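Local coordinates for protection of telomeres protein 1 (Schizosaccharomyces pombe, PDB 5USB), which binds single-stranded telomeric DNA through OB-fold domains such as this one, protecting the 3' overhang and regulating telomerase and telomere length, at residues I68-H73 with I105-S110; M89-T94 with R113-I118. The protein carries 1 engineered substitution. All coordinates share one frame; numbering follows the deposited sequence.

Interaction 1: I68-H73 with I105-S110; sequences ILWDEH and ILHGDS. With nucleotides of chain B.
O6 of nucleotide G1 of chain B is gripped by two groups of 105-110, Gly108 N at 2.9 Å and His107 ND1 at 3.2 Å, while Asp71, packed against Gly108 from 68-73, takes the rest of the same base edge. This is where the OB-fold barrel closes: Ile68 and Leu69 pair in parallel with Ile105 and Leu106, and just past the pairing both segments turn to the nucleic acid. Asp71 OD1 accepts G1 N1 at 2.7 Å and OD2 accepts G1 N2 in a nearly straight bond (165°), so its carboxylate reads the two N-H donors of guanine while Gly108 and His107 read O6, His107 ND1 also bonding N7 weakly. In one of its two modelled conformers, Trp70 lays one ring face under the base and rests the other on Ile68 CG2; the His107 plane is almost parallel to the indole (1°), but the two rings are slid apart and barely overlap. The backbones are joined by Leu106 N to Ile68 O (2.8 Å) and Trp70 N to Leu106 O. His73 NE2 donates to His107 O at 2.7 Å, approaching from above the carbonyl plane, a second-shell link behind the guanine-binding residues. Leu106 CB sits over one face of that imidazole as a CH-pi contact. Farther out, Glu72 CG stands between its backbone N and carbonyl carbon (chi1 66°), and with the bend at chi2 the carboxylate curls back so that OE2 receives Asp109 N at 2.8 Å on its syn lone pair. Its other oxygen, OE1, is hydrogen-bonded by a water 2.6 Å away, which also bonds Ser110 OG.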
loop_
_atom_site.group_PDB
_atom_site.type_symbol
_atom_site.label_atom_id
_atom_site.label_comp_id
_atom_site.label_asym_id
_atom_site.label_seq_id
_atom_site.Cartn_x
_atom_site.Cartn_y
_atom_site.Cartn_z
ATOM N N ILE A 68 1.667 -1.852 7.110
ATOM C CA ILE A 68 2.456 -2.629 8.058
ATOM C C ILE A 68 1.885 -4.033 8.168
ATOM O O ILE A 68 0.694 -4.205 8.441
ATOM C CB ILE A 68 2.503 -1.973 9.448
ATOM C CG1 ILE A 68 2.903 -0.508 9.321
ATOM C CG2 ILE A 68 3.451 -2.774 10.374
ATOM C CD1 ILE A 68 4.241 -0.326 8.821
ATOM N N LEU A 69 2.754 -5.036 7.957
ATOM C CA LEU A 69 2.365 -6.437 7.933
ATOM C C LEU A 69 3.038 -7.157 9.092
ATOM O O LEU A 69 4.260 -7.082 9.237
ATOM C CB LEU A 69 2.779 -7.083 6.612
ATOM C CG LEU A 69 1.885 -6.858 5.378
ATOM C CD1 LEU A 69 1.780 -5.419 4.948
ATOM C CD2 LEU A 69 2.361 -7.702 4.176
ATOM N N TRP A 70 2.244 -7.830 9.924
ATOM C CA TRP A 70 2.774 -8.587 11.049
ATOM C C TRP A 70 2.536 -10.078 10.872
ATOM O O TRP A 70 1.671 -10.511 10.110
ATOM C CB TRP A 70 2.115 -8.162 12.359
ATOM C CG TRP A 70 2.679 -6.935 12.997
ATOM C CD1 TRP A 70 3.837 -6.841 13.723
ATOM C CD2 TRP A 70 2.087 -5.643 13.017
ATOM N NE1 TRP A 70 4.006 -5.571 14.179
ATOM C CE2 TRP A 70 2.940 -4.808 13.759
ATOM C CE3 TRP A 70 0.912 -5.104 12.474
ATOM C CZ2 TRP A 70 2.671 -3.469 13.966
ATOM C CZ3 TRP A 70 0.652 -3.776 12.682
ATOM C CH2 TRP A 70 1.525 -2.970 13.429
ATOM N N ASP A 71 3.305 -10.853 11.626
ATOM C CA ASP A 71 3.029 -12.297 11.817
ATOM C C ASP A 71 2.941 -12.993 10.465
ATOM O O ASP A 71 3.847 -12.820 9.637
ATOM C CB ASP A 71 1.779 -12.448 12.669
ATOM C CG ASP A 71 1.879 -11.727 13.976
ATOM O OD1 ASP A 71 0.880 -11.104 14.352
ATOM O OD2 ASP A 71 2.963 -11.734 14.582
ATOM N N GLU A 72 1.887 -13.775 10.181
ATOM C CA GLU A 72 1.858 -14.546 8.940
ATOM C C GLU A 72 1.948 -13.652 7.712
ATOM O O GLU A 72 2.472 -14.059 6.676
ATOM C CB GLU A 72 0.591 -15.423 8.866
ATOM C CG GLU A 72 -0.753 -14.736 8.753
ATOM C CD GLU A 72 -1.359 -14.312 10.083
ATOM O OE1 GLU A 72 -0.649 -14.236 11.106
ATOM O OE2 GLU A 72 -2.584 -14.061 10.090
ATOM N N HIS A 73 1.441 -12.426 7.795
ATOM C CA HIS A 73 1.502 -11.552 6.624
ATOM C C HIS A 73 2.935 -11.142 6.331
ATOM O O HIS A 73 3.342 -11.028 5.166
ATOM C CB HIS A 73 0.632 -10.314 6.857
ATOM C CG HIS A 73 -0.701 -10.612 7.453
ATOM N ND1 HIS A 73 -1.751 -11.146 6.741
ATOM C CD2 HIS A 73 -1.142 -10.470 8.726
ATOM C CE1 HIS A 73 -2.793 -11.293 7.547
ATOM N NE2 HIS A 73 -2.448 -10.900 8.757
ATOM N N ILE A 105 -2.943 -1.594 7.944
ATOM C CA ILE A 105 -2.431 -2.529 8.928
ATOM C C ILE A 105 -2.944 -3.915 8.597
ATOM O O ILE A 105 -4.135 -4.092 8.313
ATOM C CB ILE A 105 -2.863 -2.129 10.344
ATOM C CG1 ILE A 105 -2.314 -0.752 10.706
ATOM C CG2 ILE A 105 -2.408 -3.178 11.308
ATOM C CD1 ILE A 105 -0.829 -0.624 10.673
ATOM N N LEU A 106 -2.042 -4.903 8.636
ATOM C CA LEU A 106 -2.426 -6.314 8.563
ATOM C C LEU A 106 -1.911 -7.004 9.831
ATOM O O LEU A 106 -0.743 -7.376 9.950
ATOM C CB LEU A 106 -1.916 -6.975 7.289
ATOM C CG LEU A 106 -2.604 -6.626 5.982
ATOM C CD1 LEU A 106 -2.190 -5.259 5.500
ATOM C CD2 LEU A 106 -2.322 -7.640 4.934
ATOM N N HIS A 107 -2.804 -7.128 10.804
ATOM C CA HIS A 107 -2.493 -7.772 12.067
ATOM C C HIS A 107 -2.549 -9.289 11.904
ATOM O O HIS A 107 -3.315 -9.816 11.120
ATOM C CB HIS A 107 -3.500 -7.347 13.150
ATOM C CG HIS A 107 -3.345 -5.928 13.621
ATOM N ND1 HIS A 107 -2.294 -5.516 14.412
ATOM C CD2 HIS A 107 -4.149 -4.846 13.469
ATOM C CE1 HIS A 107 -2.439 -4.232 14.696
ATOM N NE2 HIS A 107 -3.558 -3.804 14.137
ATOM N N GLY A 108 -1.714 -9.983 12.663
ATOM C CA GLY A 108 -1.792 -11.426 12.702
ATOM C C GLY A 108 -3.212 -11.834 13.027
ATOM O O GLY A 108 -3.813 -11.249 13.936
ATOM N N ASP A 109 -3.727 -12.741 12.259
ATOM C CA ASP A 109 -5.130 -13.136 12.382
ATOM C C ASP A 109 -5.239 -14.667 12.395
ATOM O O ASP A 109 -5.909 -15.185 11.572
ATOM C CB ASP A 109 -5.957 -12.524 11.220
ATOM C CG ASP A 109 -7.429 -12.747 11.370
ATOM O OD1 ASP A 109 -7.833 -13.046 12.469
ATOM O OD2 ASP A 109 -8.244 -12.645 10.459
ATOM N N SER A 110 -4.514 -15.368 13.285
ATOM C CA SER A 110 -4.585 -16.892 13.310
ATOM C C SER A 110 -6.067 -17.348 13.567
ATOM O O SER A 110 -6.495 -18.385 13.076
ATOM C CB SER A 110 -3.697 -17.612 14.370
ATOM O OG SER A 110 -2.323 -17.361 14.244
ATOM O "O5'" G B 1 -0.486 -2.315 20.678
ATOM C "C5'" G B 1 0.241 -2.726 19.519
ATOM C "C4'" G B 1 1.601 -3.203 19.946
ATOM O "O4'" G B 1 1.749 -4.607 19.652
ATOM C "C3'" G B 1 2.774 -2.554 19.253
ATOM O "O3'" G B 1 3.815 -2.710 20.168
ATOM C "C2'" G B 1 2.968 -3.417 18.001
ATOM O "O2'" G B 1 4.231 -3.646 17.410
ATOM C "C1'" G B 1 2.472 -4.776 18.450
ATOM N N9 G B 1 1.566 -5.350 17.476
ATOM C C8 G B 1 0.396 -4.807 17.010
ATOM N N7 G B 1 -0.244 -5.595 16.194
ATOM C C5 G B 1 0.539 -6.737 16.141
ATOM C C6 G B 1 0.356 -7.935 15.416
ATOM O O6 G B 1 -0.568 -8.238 14.672
ATOM N N1 G B 1 1.399 -8.829 15.628
ATOM C C2 G B 1 2.486 -8.592 16.430
ATOM N N2 G B 1 3.396 -9.567 16.499
ATOM N N3 G B 1 2.667 -7.476 17.117
ATOM C C4 G B 1 1.662 -6.597 16.924
ATOM P P DG B 2 4.477 -1.458 20.805
ATOM O OP1 DG B 2 5.432 -1.945 21.819
ATOM O OP2 DG B 2 3.431 -0.493 21.162
ATOM O "O5'" DG B 2 5.329 -0.852 19.609
ATOM C "C5'" DG B 2 6.423 -1.579 19.060
ATOM C "C4'" DG B 2 6.820 -0.947 17.749
ATOM O "O4'" DG B 2 5.990 -1.402 16.665
ATOM C "C3'" DG B 2 6.668 0.564 17.716
ATOM O "O3'" DG B 2 7.825 1.083 18.343
ATOM C "C2'" DG B 2 6.620 0.831 16.222
ATOM C "C1'" DG B 2 5.865 -0.370 15.686
ATOM N N9 DG B 2 4.445 -0.146 15.466
ATOM C C8 DG B 2 3.439 -0.573 16.286
ATOM N N7 DG B 2 2.253 -0.249 15.859
ATOM C C5 DG B 2 2.493 0.470 14.703
ATOM C C6 DG B 2 1.587 1.091 13.812
ATOM O O6 DG B 2 0.358 1.103 13.857
ATOM N N1 DG B 2 2.250 1.732 12.772
ATOM C C2 DG B 2 3.612 1.743 12.600
ATOM N N2 DG B 2 4.063 2.391 11.527
ATOM N N3 DG B 2 4.468 1.170 13.429
ATOM C C4 DG B 2 3.843 0.552 14.449
HETATM O O HOH W 1 -0.788 -15.229 13.522
#

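Interaction 2: M89-T94 with R113-I118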
loop_
_atom_site.group_PDB
_atom_site.type_symbol
_atom_site.label_atom_id
_atom_site.label_comp_id
_atom_site.label_asym_id
_atom_site.label_seq_id
_atom_site.Cartn_x
_atom_site.Cartn_y
_atom_site.Cartn_z
ATOM N N MET A 89 -4.836 -5.951 -2.394
ATOM C CA MET A 89 -5.037 -6.043 -0.953
ATOM C C MET A 89 -6.539 -6.091 -0.724
ATOM O O MET A 89 -7.262 -5.256 -1.246
ATOM C CB MET A 89 -4.369 -4.838 -0.268
ATOM C CG MET A 89 -2.835 -4.885 -0.603
ATOM S SD MET A 89 -1.735 -3.716 0.185
ATOM C CE MET A 89 -2.096 -4.147 1.846
ATOM N N LYS A 90 -6.996 -7.095 0.017
ATOM C CA LYS A 90 -8.417 -7.355 0.192
ATOM C C LYS A 90 -8.757 -7.312 1.668
ATOM O O LYS A 90 -8.070 -7.924 2.489
ATOM C CB LYS A 90 -8.799 -8.706 -0.418
ATOM C CG LYS A 90 -8.800 -8.694 -1.910
ATOM C CD LYS A 90 -9.118 -10.047 -2.506
ATOM C CE LYS A 90 -8.933 -10.044 -3.989
ATOM N NZ LYS A 90 -8.851 -11.434 -4.544
ATOM N N ASN A 91 -9.753 -6.490 2.004
ATOM C CA ASN A 91 -10.333 -6.431 3.335
ATOM C C ASN A 91 -9.317 -6.029 4.393
ATOM O O ASN A 91 -9.382 -6.460 5.542
ATOM C CB ASN A 91 -11.004 -7.764 3.684
ATOM C CG ASN A 91 -12.049 -8.130 2.671
ATOM O OD1 ASN A 91 -12.882 -7.303 2.327
ATOM N ND2 ASN A 91 -11.961 -9.335 2.112
ATOM N N VAL A 92 -8.416 -5.148 4.027
ATOM C CA VAL A 92 -7.433 -4.637 4.958
ATOM C C VAL A 92 -8.004 -3.435 5.683
ATOM O O VAL A 92 -8.958 -2.792 5.245
ATOM C CB VAL A 92 -6.116 -4.306 4.234
ATOM C CG1 VAL A 92 -5.513 -5.569 3.658
ATOM C CG2 VAL A 92 -6.334 -3.272 3.147
ATOM N N ARG A 93 -7.462 -3.219 6.859
ATOM C CA ARG A 93 -7.912 -2.227 7.801
ATOM C C ARG A 93 -7.065 -0.971 7.697
ATOM O O ARG A 93 -5.852 -1.044 7.463
ATOM C CB ARG A 93 -7.790 -2.837 9.190
ATOM C CG ARG A 93 -8.361 -2.064 10.255
ATOM C CD ARG A 93 -9.851 -2.117 10.233
ATOM N NE ARG A 93 -10.258 -1.053 11.104
ATOM C CZ ARG A 93 -11.484 -0.594 11.270
ATOM N NH1 ARG A 93 -12.538 -1.099 10.608
ATOM N NH2 ARG A 93 -11.610 0.414 12.115
ATOM N N THR A 94 -7.695 0.188 7.818
ATOM C CA THR A 94 -6.947 1.430 7.858
ATOM C C THR A 94 -7.034 2.066 9.243
ATOM O O THR A 94 -7.956 1.814 10.024
ATOM C CB THR A 94 -7.479 2.419 6.835
ATOM O OG1 THR A 94 -8.803 2.786 7.224
ATOM C CG2 THR A 94 -7.524 1.808 5.475
ATOM N N ARG A 113 -10.589 -14.282 11.822
ATOM C CA ARG A 113 -11.764 -13.476 12.027
ATOM C C ARG A 113 -12.012 -12.399 10.966
ATOM O O ARG A 113 -13.139 -12.047 10.722
ATOM C CB ARG A 113 -11.688 -12.761 13.356
ATOM C CG ARG A 113 -11.937 -13.632 14.574
ATOM C CD ARG A 113 -11.136 -13.153 15.781
ATOM N NE ARG A 113 -11.495 -13.854 17.005
ATOM C CZ ARG A 113 -10.704 -14.003 18.048
ATOM N NH1 ARG A 113 -9.489 -13.512 18.044
ATOM N NH2 ARG A 113 -11.131 -14.675 19.061
ATOM N N TYR A 114 -10.979 -11.859 10.336
ATOM C CA TYR A 114 -11.188 -10.763 9.416
ATOM C C TYR A 114 -11.088 -10.925 7.899
ATOM O O TYR A 114 -11.370 -10.011 7.258
ATOM C CB TYR A 114 -10.257 -9.652 9.886
ATOM C CG TYR A 114 -10.402 -9.348 11.366
ATOM C CD1 TYR A 114 -11.555 -8.796 11.859
ATOM C CD2 TYR A 114 -9.376 -9.600 12.248
ATOM C CE1 TYR A 114 -11.680 -8.516 13.194
ATOM C CE2 TYR A 114 -9.496 -9.342 13.571
ATOM C CZ TYR A 114 -10.662 -8.793 14.056
ATOM O OH TYR A 114 -10.793 -8.511 15.402
ATOM N N ASN A 115 -10.617 -12.054 7.374
ATOM C CA ASN A 115 -10.494 -12.383 5.940
ATOM C C ASN A 115 -9.587 -11.494 5.037
ATOM O O ASN A 115 -9.859 -11.278 3.913
ATOM C CB ASN A 115 -11.838 -12.518 5.296
ATOM C CG ASN A 115 -11.758 -13.138 3.930
ATOM O OD1 ASN A 115 -10.874 -13.878 3.652
ATOM N ND2 ASN A 115 -12.631 -12.747 3.057
ATOM N N MET A 116 -8.494 -11.035 5.574
ATOM C CA MET A 116 -7.630 -10.219 4.783
ATOM C C MET A 116 -6.690 -11.021 3.921
ATOM O O MET A 116 -6.380 -12.133 4.212
ATOM C CB MET A 116 -6.786 -9.365 5.640
ATOM C CG MET A 116 -7.513 -8.801 6.773
ATOM S SD MET A 116 -6.309 -7.770 7.469
ATOM C CE MET A 116 -5.234 -8.968 8.204
ATOM N N SER A 117 -6.244 -10.393 2.844
ATOM C CA SER A 117 -5.255 -11.005 2.033
ATOM C C SER A 117 -4.474 -9.977 1.237
ATOM O O SER A 117 -4.899 -8.901 1.055
ATOM C CB SER A 117 -5.836 -12.000 1.054
ATOM O OG SER A 117 -6.716 -11.421 0.184
ATOM N N ILE A 118 -3.295 -10.362 0.829
ATOM C CA ILE A 118 -2.499 -9.590 -0.066
ATOM C C ILE A 118 -1.847 -10.594 -0.988
ATOM O O ILE A 118 -1.337 -11.569 -0.542
ATOM C CB ILE A 118 -1.433 -8.734 0.600
ATOM C CG1 ILE A 118 -0.475 -8.214 -0.461
ATOM C CG2 ILE A 118 -0.689 -9.508 1.632
ATOM C CD1 ILE A 118 0.431 -7.134 0.062
#
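Met89 and Ile118 lie alongside each other on one face of an antiparallel strand pair, pointing the same way, with Met89 CG 4.0 Å from Ile118 CD1. Ile118 reaches there because CG1 stands anti to the backbone N (chi1 168°) and the chain continues extended to CD1. On the other face Ser117 OG sits beside Lys90 CB at 3.5 Å, while the lysine chain runs on, extended, away from the pair. Lys90 and Ser117 are the hydrogen-bonded pair: Lys90 N reaches Ser117 O at 3.0 Å and Ser117 N returns to Lys90 O at 3.1 Å. Beyond them the regular pairing stops. Asn91 turns its side chain toward 113-118 and crosses that of Asn115, their amide planes 35° apart; Asn91 ND2 makes a weak bond to Asn115 O, and its OD1 is held by Arg14. Met116 is turned differently, its CG tucked 3.2 Å from Asn91 O and its SD lying near Val92 CA. Its thioether bends at chi3 (-73°), carrying CE to His73. Trimming Met116 to an alanine here would probably open a gap between Val92 and the His73 ring, leaving the imidazole with less to hold it in place. Asn91 and Val92 both face Cys15, a G1 beta bulge in which the chain turns a corner, so that 86-90 and 92-96 each pair with strand 14-26 of the OB barrel. Strand 117-121 pairs antiparallel with 86-90, with Ile118 also touching Cys77 of helix 72-77, and Val92 and Met89 packing on strand 102-106.

Overall arrangement
From the N terminus, strands 14-26 and 31-36 lead to 65-69, where interaction 1 begins. The chain then runs through helix 72-77 and strand 86-90 into 89-94, the first half of interaction 2, before returning as strand 102-106 to complete interaction 1, closing a loop of 31 residues. Soon afterwards 113-118 closes interaction 2 over 18 residues. The two contacts therefore cross rather than nest. Their centres lie about 9 Å apart and they touch directly: Ile105 N probably bonds Arg93 O between neighbouring strands, and Asp109 OD2 bonds Tyr114 N. Interaction 1 joins strands 65-69 and 102-106; interaction 2 pairs the last strand, 117-121, with strand 86-90.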